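Double Glycine Motif Protease domain from AMS/PCAT Transporter (Lachnospiraceae bacterium C6A11, PDB 6MPZ) probably cleaves leader peptides after a double-glycine motif, as a C39-family cysteine protease domain of a transporter that exports the released peptide. Local coordinates at residues L25-A30 with N100-L105. Residues are numbered along the deposited sequence; the frame is centred on the assembly and turned at random.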
loop_
_atom_site.group_PDB
_atom_site.type_symbol
_atom_site.label_atom_id
_atom_site.label_comp_id
_atom_site.label_asym_id
_atom_site.label_seq_id
_atom_site.Cartn_x
_atom_site.Cartn_y
_atom_site.Cartn_z
ATOM N N LEU A 25 4.756 -12.755 7.342
ATOM C CA LEU A 25 3.407 -12.828 6.803
ATOM C C LEU A 25 2.692 -11.510 6.994
ATOM O O LEU A 25 1.591 -11.352 6.469
ATOM C CB LEU A 25 2.574 -13.910 7.529
ATOM C CG LEU A 25 2.610 -15.435 7.218
ATOM C CD1 LEU A 25 3.932 -15.926 6.656
ATOM C CD2 LEU A 25 2.235 -16.214 8.492
ATOM N N GLU A 26 3.300 -10.555 7.722
ATOM C CA GLU A 26 2.614 -9.313 8.157
ATOM C C GLU A 26 2.700 -8.100 7.230
ATOM O O GLU A 26 2.119 -7.060 7.569
ATOM C CB GLU A 26 3.093 -8.925 9.576
ATOM C CG GLU A 26 2.791 -9.990 10.609
ATOM C CD GLU A 26 3.392 -9.729 11.979
ATOM O OE1 GLU A 26 3.897 -8.622 12.257
ATOM O OE2 GLU A 26 3.335 -10.678 12.790
ATOM N N CYS A 27 3.343 -8.220 6.070
ATOM C CA CYS A 27 3.603 -7.032 5.179
ATOM C C CYS A 27 2.348 -6.173 4.872
ATOM O O CYS A 27 2.443 -4.943 4.863
ATOM C CB CYS A 27 4.284 -7.439 3.866
ATOM S SG CYS A 27 3.359 -8.645 2.900
ATOM N N GLY A 28 1.210 -6.830 4.625
ATOM C CA GLY A 28 -0.090 -6.171 4.383
ATOM C C GLY A 28 -0.447 -5.230 5.504
ATOM O O GLY A 28 -0.757 -4.058 5.286
ATOM N N ALA A 29 -0.388 -5.756 6.719
ATOM C CA ALA A 29 -0.701 -5.002 7.923
ATOM C C ALA A 29 0.280 -3.860 8.240
ATOM O O ALA A 29 -0.143 -2.768 8.631
ATOM C CB ALA A 29 -0.782 -5.954 9.110
ATOM N N ALA A 30 1.583 -4.133 8.094
ATOM C CA ALA A 30 2.595 -3.111 8.264
ATOM C C ALA A 30 2.382 -1.965 7.243
ATOM O O ALA A 30 2.450 -0.810 7.610
ATOM C CB ALA A 30 3.982 -3.730 8.094
ATOM N N ASN A 100 3.937 -11.617 -4.213
ATOM C CA ASN A 100 4.287 -12.175 -2.897
ATOM C C ASN A 100 4.047 -11.305 -1.658
ATOM O O ASN A 100 4.057 -11.792 -0.533
ATOM C CB ASN A 100 5.835 -12.095 -2.854
ATOM C CG ASN A 100 6.479 -13.368 -3.145
ATOM O OD1 ASN A 100 7.530 -13.683 -2.614
ATOM N ND2 ASN A 100 5.869 -14.122 -4.025
ATOM N N HIS A 101 4.023 -9.991 -1.885
ATOM C CA HIS A 101 4.502 -9.004 -0.904
ATOM C C HIS A 101 3.726 -7.700 -1.144
ATOM O O HIS A 101 3.173 -7.451 -2.248
ATOM C CB HIS A 101 6.042 -8.850 -1.046
ATOM C CG HIS A 101 6.720 -8.065 0.047
ATOM N ND1 HIS A 101 6.636 -8.397 1.381
ATOM C CD2 HIS A 101 7.553 -7.000 -0.013
ATOM C CE1 HIS A 101 7.371 -7.570 2.100
ATOM N NE2 HIS A 101 7.917 -6.691 1.280
ATOM N N PHE A 102 3.611 -6.927 -0.077
ATOM C CA PHE A 102 3.049 -5.600 -0.146
ATOM C C PHE A 102 4.092 -4.639 0.384
ATOM O O PHE A 102 4.744 -4.908 1.406
ATOM C CB PHE A 102 1.778 -5.473 0.675
ATOM C CG PHE A 102 0.614 -6.200 0.108
ATOM C CD1 PHE A 102 0.045 -5.795 -1.091
ATOM C CD2 PHE A 102 0.060 -7.296 0.780
ATOM C CE1 PHE A 102 -1.030 -6.471 -1.614
ATOM C CE2 PHE A 102 -1.007 -7.980 0.237
ATOM C CZ PHE A 102 -1.550 -7.565 -0.950
ATOM N N VAL A 103 4.251 -3.523 -0.334
ATOM C CA VAL A 103 5.080 -2.426 0.089
ATOM C C VAL A 103 4.285 -1.123 -0.024
ATOM O O VAL A 103 3.235 -1.081 -0.683
ATOM C CB VAL A 103 6.370 -2.371 -0.703
ATOM C CG1 VAL A 103 7.130 -3.692 -0.582
ATOM C CG2 VAL A 103 6.113 -1.999 -2.179
ATOM N N VAL A 104 4.789 -0.065 0.630
ATOM C CA VAL A 104 4.170 1.269 0.544
ATOM C C VAL A 104 4.918 2.153 -0.441
ATOM O O VAL A 104 6.109 2.378 -0.249
ATOM C CB VAL A 104 4.149 1.992 1.887
ATOM C CG1 VAL A 104 3.496 3.384 1.720
ATOM C CG2 VAL A 104 3.372 1.167 2.880
ATOM N N LEU A 105 4.211 2.642 -1.468
ATOM C CA LEU A 105 4.805 3.540 -2.474
ATOM C C LEU A 105 4.586 5.000 -2.058
ATOM O O LEU A 105 3.401 5.459 -1.892
ATOM C CB LEU A 105 4.234 3.287 -3.871
ATOM C CG LEU A 105 4.730 4.123 -5.080
ATOM C CD1 LEU A 105 6.240 4.074 -5.217
ATOM C CD2 LEU A 105 4.129 3.652 -6.389
#
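Cys27, at the start of helix 27-38, and His101, at the start of strand 101-109, meet in what is very probably the active site of this C39 peptidase, of the papain-like clan CA. Together with Asp117 the pair has the geometry of a Cys-His-Asp triad, and Cys27 SG is covalently linked to the backbone of the bound peptide, which fits the role of nucleophile. The sulfur stands 3.6 Å from His101 ND1, while Cys27 CB is equally close, 3.6 Å, to His101 CE1. The cysteine side chain therefore runs alongside the ND1-CE1 side of the imidazole, with SG placed obliquely, 55° off the ring normal. With chi1 at -169° the imidazole of His101 swings away from its own backbone N and reaches the cysteine. Two hydrogen bonds limit the ring's rotation: ND1 to the peptide backbone and NE2 to Asp117 OD1, the latter consistent with Asp117 orienting the histidine, as the third member of such triads does.

Cys27 SG also comes within 3.4 Å of Phe102 N, a close approach rather than a hydrogen bond, and lies 4.1 Å from Phe102 CD2, a sulfur-aromatic contact that is again oblique. The same CD2 rests on the bare backbone of Gly28, 3.8 Å from its CA. The Phe102 side chain also touches Ser31 of the helix and Ile94 of strand 93-97, and its ring meets that of His96. Helix 27-38 thus rests its first turn against strand 101-109, which is bracketed in the antiparallel sheet by strands 93-97 and 112-117.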